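Local coordinates for DUF3120 domain-containing protein (Bordetella pertussis, PDB 6RGN) that is the N-terminal domain of a type III secretion effector that targets membranes, probably by binding PIP2, at residues 54-59 and 132-137; 79-84 and 103-108; 85-90 and 96-101; 108-113 and 126-131. All coordinates share one frame; numbering follows the deposited sequence.

Interaction 1: 54-59 and 132-137; sequences LLEPNN and DAYKQQ. With SO4 (sulfate ion), chain C.
L55 and Y134 meet where the loop ahead of helix 61-65 lies against helix 124-140. CB of L55 sits 3.7 Å from CE2 of Y134, and CD1 of L55 comes to 4.0 Å from CD2 of the same ring, so the leucine lies obliquely against the CD2-CE2 side of the ring. The phenol end reaches on to E56, whose CG is 3.9 Å from the Y134 OH; the E56 carboxylate plane stands 78° from the ring plane. The backbone N of E56 also lies near, 3.5 Å from Y134 OH, but at too poor an angle for a hydrogen bond. The hydroxyl is instead hydrogen-bonded to the carbonyl O of M52, which ties the far end of the ring to the chain just before L55. Y134 CG is turned anti to its own carbonyl carbon (chi1 -79°), and this aims the ring from the helix toward the loop.

The domain is all helical, consistent with the membrane-localisation domains of its family, and the contact packs chain from before the main helices against their core-facing side chains. Around L55 the shell is filled from three helices: V85 and F88 of helix 76-90, L102 of helix 96-112, and L127 and I131 of helix 124-140. Beyond E56 the loop reverses in a type I beta turn, closed by a 3.0 Å bond from N59 N to E56 O. One residue on from Y134, K135 packs on L96 and L99, and its NZ makes a weak 3.4 Å hydrogen bond to O4 of a sulfate, probably from the crystallisation liquor, that H139 also holds.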
# COMPACT_ATOMS: atom_id res chain seq x y z
N LEU A 54 -1.54 -4.02 8.33
CA LEU A 54 -1.33 -2.87 7.45
C LEU A 54 -2.50 -2.67 6.47
O LEU A 54 -2.64 -1.51 5.98
CB LEU A 54 0.00 -2.97 6.72
CG LEU A 54 1.24 -2.73 7.58
CD1 LEU A 54 2.49 -2.86 6.73
CD2 LEU A 54 1.20 -1.37 8.26
N LEU A 55 -3.31 -3.69 6.19
CA LEU A 55 -4.48 -3.45 5.32
C LEU A 55 -5.78 -3.74 6.05
O LEU A 55 -6.84 -3.70 5.37
CB LEU A 55 -4.35 -4.31 4.08
CG LEU A 55 -3.22 -3.88 3.13
CD1 LEU A 55 -3.08 -4.97 2.10
CD2 LEU A 55 -3.56 -2.55 2.52
N GLU A 56 -5.74 -3.98 7.35
CA GLU A 56 -6.93 -3.95 8.23
C GLU A 56 -7.61 -2.61 8.00
O GLU A 56 -6.90 -1.60 7.89
CB GLU A 56 -6.54 -4.18 9.69
CG GLU A 56 -6.65 -5.64 10.05
CD GLU A 56 -5.90 -6.14 11.27
OE1 GLU A 56 -5.82 -5.39 12.30
OE2 GLU A 56 -5.40 -7.30 11.20
N PRO A 57 -8.95 -2.57 7.83
CA PRO A 57 -9.60 -1.39 7.27
C PRO A 57 -9.38 -0.11 8.05
O PRO A 57 -9.18 0.86 7.38
CB PRO A 57 -11.08 -1.79 7.25
CG PRO A 57 -10.94 -3.22 6.91
CD PRO A 57 -9.89 -3.71 7.89
N ASN A 58 -9.29 -0.16 9.38
CA ASN A 58 -9.04 1.03 10.21
C ASN A 58 -7.56 1.43 10.29
O ASN A 58 -7.34 2.47 10.86
CB ASN A 58 -9.61 0.82 11.62
CG ASN A 58 -11.12 0.85 11.58
OD1 ASN A 58 -11.69 1.31 10.56
ND2 ASN A 58 -11.78 0.33 12.62
N ASN A 59 -6.62 0.63 9.83
CA ASN A 59 -5.17 0.84 10.05
C ASN A 59 -4.67 2.01 9.17
O ASN A 59 -5.06 2.07 8.01
CB ASN A 59 -4.38 -0.42 9.73
CG ASN A 59 -3.00 -0.40 10.32
OD1 ASN A 59 -2.05 0.09 9.71
ND2 ASN A 59 -2.87 -0.98 11.50
N ASP A 132 0.46 -10.25 -0.04
CA ASP A 132 0.60 -11.69 -0.33
C ASP A 132 -0.30 -12.50 0.61
O ASP A 132 -0.91 -13.49 0.17
CB ASP A 132 2.04 -12.17 -0.16
CG ASP A 132 2.91 -11.77 -1.35
OD1 ASP A 132 2.33 -11.55 -2.43
OD2 ASP A 132 4.15 -11.69 -1.18
N ALA A 133 -0.40 -12.08 1.87
CA ALA A 133 -1.19 -12.80 2.90
C ALA A 133 -2.70 -12.68 2.57
O ALA A 133 -3.46 -13.64 2.76
CB ALA A 133 -0.89 -12.23 4.28
N TYR A 134 -3.14 -11.48 2.23
CA TYR A 134 -4.55 -11.28 1.80
C TYR A 134 -4.77 -11.95 0.45
O TYR A 134 -5.84 -12.53 0.28
CB TYR A 134 -4.94 -9.80 1.68
CG TYR A 134 -5.23 -9.21 3.02
CD1 TYR A 134 -6.47 -9.36 3.62
CD2 TYR A 134 -4.28 -8.42 3.62
CE1 TYR A 134 -6.73 -8.77 4.85
CE2 TYR A 134 -4.50 -7.90 4.88
CZ TYR A 134 -5.73 -8.03 5.47
OH TYR A 134 -5.91 -7.39 6.67
N LYS A 135 -3.82 -11.90 -0.47
CA LYS A 135 -3.99 -12.75 -1.68
C LYS A 135 -4.25 -14.21 -1.30
O LYS A 135 -5.16 -14.76 -1.89
CB LYS A 135 -2.83 -12.67 -2.67
CG LYS A 135 -2.77 -11.36 -3.44
CD LYS A 135 -1.57 -11.30 -4.38
CE LYS A 135 -1.44 -9.97 -5.10
NZ LYS A 135 -0.65 -10.20 -6.33
N GLN A 136 -3.45 -14.84 -0.43
CA GLN A 136 -3.62 -16.26 -0.01
C GLN A 136 -5.04 -16.45 0.55
O GLN A 136 -5.73 -17.40 0.17
CB GLN A 136 -2.55 -16.63 1.02
CG GLN A 136 -2.78 -17.98 1.68
CD GLN A 136 -1.80 -18.24 2.80
OE1 GLN A 136 -0.81 -17.52 2.93
NE2 GLN A 136 -2.01 -19.31 3.57
N GLN A 137 -5.44 -15.59 1.47
CA GLN A 137 -6.76 -15.66 2.14
C GLN A 137 -7.90 -15.57 1.11
O GLN A 137 -8.92 -16.26 1.30
CB GLN A 137 -6.88 -14.50 3.12
CG GLN A 137 -8.17 -14.47 3.90
CD GLN A 137 -7.97 -13.63 5.14
OE1 GLN A 137 -7.55 -14.15 6.19
NE2 GLN A 137 -8.33 -12.35 5.05
S SO4 C . -0.96 -14.50 -7.17
O1 SO4 C . -1.07 -15.36 -6.02
O2 SO4 C . -2.23 -13.84 -7.39
O3 SO4 C . -0.61 -15.28 -8.32
O4 SO4 C . 0.05 -13.51 -6.94

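Interaction 2: 79-84 and 103-108; sequences REVKHD and EVALNH. With NA (sodium ion), chain F.
V81 and A105 form the centre of this contact between helices 76-90 and 96-112, which run antiparallel (161° between the short segments), with their axes 8.9 Å apart at closest approach. The small alanine side chain lets V81 settle against the opposite backbone: V81 CG2 lies 3.5 Å from the carbonyl O of A105 and 4.0 Å from A105 CB. The other methyl serves a second partner. With CG1 anti to the backbone N (chi1 165°), V81 turns that branch to CD2 of L106, 3.7 Å away, the two side chains crossing at about a right angle. L106 continues inward to L127 and I131 of helix 124-140, while V81 is also touched by F62 and W109, so this pair belongs to the shared interior of the helical bundle.

One turn along, the carboxylate of D84 leans on the same alanine, its OD2 3.3 Å from A105 CB. On the far side of helix 96-112, away from helix 76-90, E103 OE2 binds a sodium ion at 2.8 Å. The same oxygen takes a 3.1 Å hydrogen bond from N107 ND2, which meets it from above the carboxylate plane (45° out). A water is the other sodium ligand among the neighbouring atoms.

The two helices are therefore held here mainly by van der Waals fit, D84 being the one polar side chain in the contact, while the sodium site lies on the other face of helix 96-112. The buried D84 carboxylate faces a methyl group and lies near the backbone of D101, surroundings that could favour its protonated form.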
# COMPACT_ATOMS: atom_id res chain seq x y z
N ARG A 79 0.35 9.20 -4.56
CA ARG A 79 -1.09 9.48 -4.25
C ARG A 79 -1.96 8.31 -4.73
O ARG A 79 -2.84 7.91 -4.02
CB ARG A 79 -1.60 10.74 -4.94
CG ARG A 79 -1.07 12.03 -4.34
CD ARG A 79 -1.77 13.17 -5.05
NE ARG A 79 -0.71 14.03 -5.53
CZ ARG A 79 -0.53 14.41 -6.80
NH1 ARG A 79 0.52 15.18 -7.07
NH2 ARG A 79 -1.34 14.05 -7.79
N GLU A 80 -1.62 7.70 -5.87
CA GLU A 80 -2.36 6.51 -6.36
C GLU A 80 -2.13 5.33 -5.43
O GLU A 80 -3.07 4.57 -5.20
CB GLU A 80 -1.97 6.08 -7.78
CG GLU A 80 -2.99 5.11 -8.37
CD GLU A 80 -4.33 5.80 -8.57
OE1 GLU A 80 -4.31 6.92 -9.11
OE2 GLU A 80 -5.40 5.25 -8.13
N VAL A 81 -0.92 5.13 -4.93
CA VAL A 81 -0.67 4.07 -3.94
C VAL A 81 -1.58 4.27 -2.73
O VAL A 81 -2.15 3.25 -2.26
CB VAL A 81 0.79 3.99 -3.50
CG1 VAL A 81 0.92 3.15 -2.26
CG2 VAL A 81 1.65 3.49 -4.65
N LYS A 82 -1.55 5.47 -2.15
CA LYS A 82 -2.33 5.72 -0.90
C LYS A 82 -3.81 5.49 -1.17
O LYS A 82 -4.49 4.79 -0.36
CB LYS A 82 -2.11 7.13 -0.34
CG LYS A 82 -0.66 7.44 -0.04
CD LYS A 82 -0.48 8.76 0.69
CE LYS A 82 -0.90 9.94 -0.13
NZ LYS A 82 -0.75 11.21 0.64
N HIS A 83 -4.27 5.97 -2.32
CA HIS A 83 -5.68 5.81 -2.69
C HIS A 83 -6.01 4.31 -2.82
O HIS A 83 -7.12 3.91 -2.43
CB HIS A 83 -6.00 6.57 -3.98
CG HIS A 83 -7.33 6.19 -4.49
ND1 HIS A 83 -8.48 6.80 -4.10
CD2 HIS A 83 -7.68 5.21 -5.36
CE1 HIS A 83 -9.52 6.23 -4.71
NE2 HIS A 83 -9.05 5.24 -5.47
N ASP A 84 -5.15 3.54 -3.45
CA ASP A 84 -5.39 2.09 -3.60
C ASP A 84 -5.39 1.34 -2.25
O ASP A 84 -6.15 0.35 -2.13
CB ASP A 84 -4.35 1.50 -4.53
CG ASP A 84 -4.54 1.91 -5.99
OD1 ASP A 84 -5.55 2.53 -6.32
OD2 ASP A 84 -3.65 1.54 -6.81
N GLU A 103 -0.73 -3.56 -5.76
CA GLU A 103 0.60 -4.17 -5.98
C GLU A 103 1.27 -3.54 -7.22
O GLU A 103 2.46 -3.14 -7.10
CB GLU A 103 0.42 -5.69 -6.11
CG GLU A 103 1.76 -6.37 -6.08
CD GLU A 103 2.53 -6.41 -7.37
OE1 GLU A 103 1.89 -6.48 -8.46
OE2 GLU A 103 3.81 -6.51 -7.28
N VAL A 104 0.52 -3.36 -8.30
CA VAL A 104 0.99 -2.73 -9.57
C VAL A 104 1.38 -1.25 -9.27
O VAL A 104 2.43 -0.78 -9.77
CB VAL A 104 -0.09 -2.92 -10.65
CG1 VAL A 104 0.18 -2.11 -11.89
CG2 VAL A 104 -0.27 -4.40 -11.03
N ALA A 105 0.59 -0.57 -8.45
CA ALA A 105 0.76 0.86 -8.11
C ALA A 105 2.04 1.04 -7.29
O ALA A 105 2.78 1.97 -7.60
CB ALA A 105 -0.42 1.34 -7.33
N LEU A 106 2.37 0.10 -6.40
CA LEU A 106 3.67 0.08 -5.69
C LEU A 106 4.84 -0.13 -6.67
O LEU A 106 5.84 0.65 -6.54
CB LEU A 106 3.68 -1.00 -4.59
CG LEU A 106 2.74 -0.77 -3.42
CD1 LEU A 106 2.56 -2.06 -2.61
CD2 LEU A 106 3.30 0.31 -2.49
N ASN A 107 4.72 -1.03 -7.67
CA ASN A 107 5.77 -1.19 -8.69
C ASN A 107 5.93 0.11 -9.49
O ASN A 107 7.08 0.54 -9.72
CB ASN A 107 5.44 -2.33 -9.64
CG ASN A 107 5.31 -3.66 -8.90
OD1 ASN A 107 5.86 -3.82 -7.81
ND2 ASN A 107 4.70 -4.65 -9.55
N HIS A 108 4.80 0.73 -9.92
CA HIS A 108 4.87 2.01 -10.68
C HIS A 108 5.59 3.08 -9.85
O HIS A 108 6.35 3.86 -10.44
CB HIS A 108 3.49 2.47 -11.10
CG HIS A 108 3.54 3.82 -11.75
ND1 HIS A 108 4.16 4.02 -12.98
CD2 HIS A 108 3.03 5.03 -11.40
CE1 HIS A 108 4.09 5.30 -13.32
NE2 HIS A 108 3.40 5.93 -12.39
NA NA F . 5.57 -7.20 -5.19
O HOH W 1 4.66 -4.56 -5.18

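Interaction 3: 85-90 and 96-101; sequences VRQFQA and LQQLRD
Next to the place where Q87 and F88 meet Q98 and L99, R86 NH2 gives a 3.0 Å hydrogen bond to Q89 OE1 one turn further along helix 76-90, arriving in the carbonyl plane on a lone pair. R86 also forms a salt bridge to D60, and Q89 NE2 is hydrogen-bonded to N59 O, so this pair faces the loop before helix 61-65.

Across to helix 96-112 the contact is carried by carbon. CD1 of L99 lies 4.1 Å above the centre of the F88 ring, only 7° off the ring normal, a CH-pi contact over the face. L99 CB adds to it, 3.9 Å from F88 CE1, and Q98 CB comes to the edge of the ring. F88 CG, anti to the backbone N, carries the ring across to L99. Alongside, Q87 CG rests 3.6 Å from Q98 CD; both glutamines bend at chi2, and their amide planes stand 60° apart.

The contact joins the two arms of a helical hairpin, antiparallel, at 164° between the short segments, close to the short turn that links them. Helix 124-140 packs on L99 through Y134 and K135, while L55 of the preceding loop packs on F88.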
# COMPACT_ATOMS: atom_id res chain seq x y z
N VAL A 85 -4.52 1.69 -1.32
CA VAL A 85 -4.56 1.15 0.06
C VAL A 85 -5.98 1.39 0.62
O VAL A 85 -6.62 0.41 1.07
CB VAL A 85 -3.50 1.76 1.01
CG1 VAL A 85 -3.77 1.27 2.42
CG2 VAL A 85 -2.12 1.37 0.55
N ARG A 86 -6.46 2.62 0.56
CA ARG A 86 -7.79 2.99 1.14
C ARG A 86 -8.95 2.29 0.40
O ARG A 86 -9.99 1.95 1.04
CB ARG A 86 -8.07 4.48 1.03
CG ARG A 86 -7.06 5.43 1.67
CD ARG A 86 -6.51 4.91 2.94
NE ARG A 86 -6.14 5.93 3.92
CZ ARG A 86 -5.69 5.59 5.14
NH1 ARG A 86 -5.39 6.58 5.99
NH2 ARG A 86 -5.49 4.27 5.43
N GLN A 87 -8.84 2.14 -0.91
CA GLN A 87 -9.91 1.49 -1.69
C GLN A 87 -9.96 0.02 -1.25
O GLN A 87 -11.06 -0.50 -1.10
CB GLN A 87 -9.69 1.69 -3.21
CG GLN A 87 -10.96 1.47 -4.01
CD GLN A 87 -11.96 2.57 -3.80
OE1 GLN A 87 -11.64 3.74 -4.00
NE2 GLN A 87 -13.17 2.23 -3.40
N PHE A 88 -8.83 -0.67 -1.16
CA PHE A 88 -8.83 -2.08 -0.72
C PHE A 88 -9.50 -2.19 0.66
O PHE A 88 -10.41 -2.99 0.81
CB PHE A 88 -7.46 -2.70 -0.85
CG PHE A 88 -7.46 -4.14 -0.43
CD1 PHE A 88 -8.12 -5.12 -1.15
CD2 PHE A 88 -6.82 -4.50 0.73
CE1 PHE A 88 -8.11 -6.43 -0.73
CE2 PHE A 88 -6.84 -5.80 1.17
CZ PHE A 88 -7.50 -6.77 0.44
N GLN A 89 -9.11 -1.33 1.60
CA GLN A 89 -9.65 -1.26 2.98
C GLN A 89 -11.15 -1.02 2.96
O GLN A 89 -11.87 -1.64 3.79
CB GLN A 89 -9.00 -0.10 3.75
CG GLN A 89 -7.60 -0.47 4.19
CD GLN A 89 -6.86 0.64 4.89
OE1 GLN A 89 -6.98 1.82 4.50
NE2 GLN A 89 -6.20 0.29 5.98
N ALA A 90 -11.62 -0.15 2.07
CA ALA A 90 -13.01 0.33 2.05
C ALA A 90 -13.99 -0.85 2.03
O ALA A 90 -14.95 -0.81 2.79
CB ALA A 90 -13.22 1.25 0.88
N LEU A 96 -9.80 -8.98 -4.72
CA LEU A 96 -8.47 -9.39 -5.31
C LEU A 96 -8.11 -8.43 -6.45
O LEU A 96 -6.92 -8.04 -6.55
CB LEU A 96 -8.48 -10.87 -5.77
CG LEU A 96 -7.18 -11.40 -6.42
CD1 LEU A 96 -5.97 -11.08 -5.54
CD2 LEU A 96 -7.25 -12.89 -6.72
N GLN A 97 -9.10 -7.91 -7.19
CA GLN A 97 -8.79 -6.97 -8.30
C GLN A 97 -8.19 -5.69 -7.72
O GLN A 97 -7.16 -5.21 -8.21
CB GLN A 97 -10.02 -6.63 -9.14
CG GLN A 97 -9.65 -6.02 -10.49
CD GLN A 97 -9.20 -7.05 -11.52
OE1 GLN A 97 -8.16 -7.69 -11.39
NE2 GLN A 97 -9.95 -7.20 -12.60
N GLN A 98 -8.78 -5.15 -6.66
CA GLN A 98 -8.23 -3.94 -5.99
C GLN A 98 -6.83 -4.24 -5.40
O GLN A 98 -5.94 -3.35 -5.37
CB GLN A 98 -9.32 -3.51 -5.02
CG GLN A 98 -9.39 -2.02 -4.77
CD GLN A 98 -9.56 -1.15 -5.99
OE1 GLN A 98 -10.61 -1.18 -6.63
NE2 GLN A 98 -8.55 -0.36 -6.32
N LEU A 99 -6.63 -5.44 -4.88
CA LEU A 99 -5.36 -5.79 -4.20
C LEU A 99 -4.26 -5.82 -5.25
O LEU A 99 -3.13 -5.31 -4.98
CB LEU A 99 -5.54 -7.15 -3.52
CG LEU A 99 -4.40 -7.59 -2.62
CD1 LEU A 99 -3.90 -6.52 -1.71
CD2 LEU A 99 -4.79 -8.82 -1.82
N ARG A 100 -4.56 -6.44 -6.39
CA ARG A 100 -3.69 -6.44 -7.59
C ARG A 100 -3.33 -5.00 -7.98
O ARG A 100 -2.13 -4.73 -8.18
CB ARG A 100 -4.34 -7.23 -8.72
CG ARG A 100 -4.22 -8.73 -8.48
CD ARG A 100 -4.72 -9.63 -9.60
NE ARG A 100 -4.53 -11.04 -9.28
CZ ARG A 100 -5.05 -12.01 -10.01
NH1 ARG A 100 -5.66 -11.70 -11.14
NH2 ARG A 100 -4.83 -13.28 -9.71
N ASP A 101 -4.30 -4.11 -8.01
CA ASP A 101 -4.06 -2.72 -8.45
C ASP A 101 -3.05 -2.09 -7.50
O ASP A 101 -2.20 -1.29 -7.98
CB ASP A 101 -5.31 -1.85 -8.42
CG ASP A 101 -6.41 -2.30 -9.35
OD1 ASP A 101 -6.12 -2.99 -10.33
OD2 ASP A 101 -7.62 -1.89 -9.07

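Interaction 4: 108-113 and 126-131; sequences HWEASQ and ELRTAI. With SO4 (sulfate ion), chain D.
A surface salt bridge links E110, near the C-terminal end of helix 96-112, to R128 of helix 124-140. The guanidinium grips end-on, both terminal nitrogens reaching a single carboxylate oxygen: R128 NH2 is 2.9 Å from E110 OE1, and R128 NH1 is 3.1 Å from that oxygen. OE1 lies close to the guanidinium plane for both. It is met by NH2 nearly along its C-O axis, but by NH1 from well above the carboxylate plane (39° out of it). Neither bond is straight, as expected when one acceptor is shared by a fork. Both chains are stretched out to span the gap, the E110 chain extended beyond CG and that of R128 extended from CG to NE, since the nearest CA atoms of the two segments are 12.4 Å apart. A weak hydrogen bond from R128 NH2 to N107 OD1 adds a second hold on the arginine.

Just past E110 the helix ends. S112 folds its hydroxyl back with chi1 at 61°, so that OG donates a 2.6 Å hydrogen bond to H108 O, while S112 N reaches that oxygen from the opposite face of its plane at 3.0 Å. Q113 follows at the N-cap position of helix 114-120. Its NE2 holds sulfate O2 at 3.2 Å; the sulfate, probably from the crystallisation liquor, is also hydrogen-bonded by the backbone N of R115 and of E116, at the start of that helix.

The bridge thus lies at the edge of the bundle, with F117 of helix 114-120 against E110 and L106 of helix 96-112 against the arginine chain.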
# COMPACT_ATOMS: atom_id res chain seq x y z
N HIS A 108 4.80 0.73 -9.92
CA HIS A 108 4.87 2.01 -10.68
C HIS A 108 5.59 3.08 -9.85
O HIS A 108 6.35 3.86 -10.44
CB HIS A 108 3.49 2.47 -11.10
CG HIS A 108 3.54 3.82 -11.75
ND1 HIS A 108 4.16 4.02 -12.98
CD2 HIS A 108 3.03 5.03 -11.40
CE1 HIS A 108 4.09 5.30 -13.32
NE2 HIS A 108 3.40 5.93 -12.39
N TRP A 109 5.29 3.17 -8.56
CA TRP A 109 5.92 4.18 -7.67
C TRP A 109 7.44 3.92 -7.59
O TRP A 109 8.23 4.88 -7.71
CB TRP A 109 5.23 4.17 -6.30
CG TRP A 109 5.77 5.17 -5.33
CD1 TRP A 109 6.29 6.40 -5.61
CD2 TRP A 109 5.97 4.95 -3.93
NE1 TRP A 109 6.75 6.99 -4.47
CE2 TRP A 109 6.60 6.11 -3.42
CE3 TRP A 109 5.64 3.90 -3.06
CZ2 TRP A 109 6.89 6.25 -2.08
CZ3 TRP A 109 5.94 4.05 -1.73
CH2 TRP A 109 6.55 5.21 -1.24
N GLU A 110 7.82 2.65 -7.35
CA GLU A 110 9.24 2.25 -7.25
C GLU A 110 9.96 2.53 -8.57
O GLU A 110 11.08 2.99 -8.48
CB GLU A 110 9.39 0.81 -6.82
CG GLU A 110 10.83 0.37 -6.50
CD GLU A 110 10.84 -1.08 -5.99
OE1 GLU A 110 9.74 -1.72 -5.99
OE2 GLU A 110 11.91 -1.55 -5.55
N ALA A 111 9.35 2.25 -9.71
CA ALA A 111 9.97 2.49 -11.02
C ALA A 111 10.11 3.99 -11.27
O ALA A 111 11.10 4.35 -11.91
CB ALA A 111 9.15 1.86 -12.11
N SER A 112 9.10 4.83 -10.96
CA SER A 112 8.98 6.18 -11.60
C SER A 112 9.46 7.31 -10.68
O SER A 112 9.66 8.46 -11.15
CB SER A 112 7.54 6.43 -12.05
OG SER A 112 6.71 6.40 -10.87
N GLN A 113 9.60 7.03 -9.38
CA GLN A 113 9.95 8.06 -8.36
C GLN A 113 11.03 7.47 -7.46
O GLN A 113 10.83 7.23 -6.26
CB GLN A 113 8.70 8.45 -7.57
CG GLN A 113 7.57 9.06 -8.41
CD GLN A 113 7.84 10.39 -9.09
OE1 GLN A 113 7.19 10.71 -10.07
NE2 GLN A 113 8.80 11.15 -8.62
N GLU A 126 6.91 -4.63 4.11
CA GLU A 126 5.85 -5.13 5.01
C GLU A 126 4.49 -5.05 4.33
O GLU A 126 3.74 -5.99 4.46
CB GLU A 126 5.90 -4.46 6.37
CG GLU A 126 4.97 -5.15 7.35
CD GLU A 126 5.05 -4.71 8.81
OE1 GLU A 126 5.58 -3.61 9.06
OE2 GLU A 126 4.55 -5.45 9.69
N LEU A 127 4.15 -3.96 3.66
CA LEU A 127 2.88 -3.87 2.92
C LEU A 127 2.81 -4.95 1.84
O LEU A 127 1.76 -5.60 1.68
CB LEU A 127 2.75 -2.49 2.30
CG LEU A 127 1.46 -2.30 1.52
CD1 LEU A 127 0.25 -2.49 2.45
CD2 LEU A 127 1.41 -0.97 0.84
N ARG A 128 3.91 -5.18 1.11
CA ARG A 128 3.93 -6.25 0.06
C ARG A 128 3.75 -7.64 0.70
O ARG A 128 3.05 -8.54 0.09
CB ARG A 128 5.24 -6.10 -0.71
CG ARG A 128 5.20 -4.91 -1.65
CD ARG A 128 6.49 -4.75 -2.38
NE ARG A 128 6.32 -3.95 -3.61
CZ ARG A 128 7.27 -3.17 -4.15
NH1 ARG A 128 8.46 -3.15 -3.55
NH2 ARG A 128 7.07 -2.52 -5.32
N THR A 129 4.27 -7.83 1.90
CA THR A 129 4.10 -9.09 2.65
C THR A 129 2.60 -9.16 3.00
O THR A 129 2.02 -10.24 2.89
CB THR A 129 5.08 -9.17 3.84
OG1 THR A 129 6.44 -9.22 3.40
CG2 THR A 129 4.78 -10.33 4.75
N ALA A 130 1.95 -8.03 3.36
CA ALA A 130 0.52 -8.06 3.76
C ALA A 130 -0.35 -8.40 2.55
O ALA A 130 -1.32 -9.23 2.72
CB ALA A 130 0.03 -6.78 4.40
N ILE A 131 -0.09 -7.74 1.43
CA ILE A 131 -0.70 -8.04 0.11
C ILE A 131 -0.69 -9.57 -0.15
O ILE A 131 -1.74 -10.12 -0.49
CB ILE A 131 -0.01 -7.24 -0.99
CG1 ILE A 131 -0.27 -5.73 -0.83
CG2 ILE A 131 -0.41 -7.73 -2.37
CD1 ILE A 131 0.49 -4.90 -1.82
S SO4 D . 12.45 10.98 -8.12
O1 SO4 D . 12.56 12.43 -8.00
O2 SO4 D . 11.56 10.58 -7.02
O3 SO4 D . 11.86 10.67 -9.38
O4 SO4 D . 13.70 10.40 -8.04

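Interactions 2 and 3 are successive stations of one antiparallel hairpin, helices 76-90 and 96-112, with centres 10 Å apart; interaction 3 lies nearer the turn. Interactions 1 and 4 bring helix 124-140 against the rest, with centres 14 Å apart: interaction 1 joins it to the loop before helix 61-65, interaction 4 to the end of helix 96-112. H108 belongs to both interactions 2 and 4, whose centres are 7 Å apart. In sequence, interaction 1 spans the other three, while the hairpin contacts close before interaction 4 opens. The early loop and the last long helix thus both pack against the hairpin, giving the membrane-targeting domain a compact helical body.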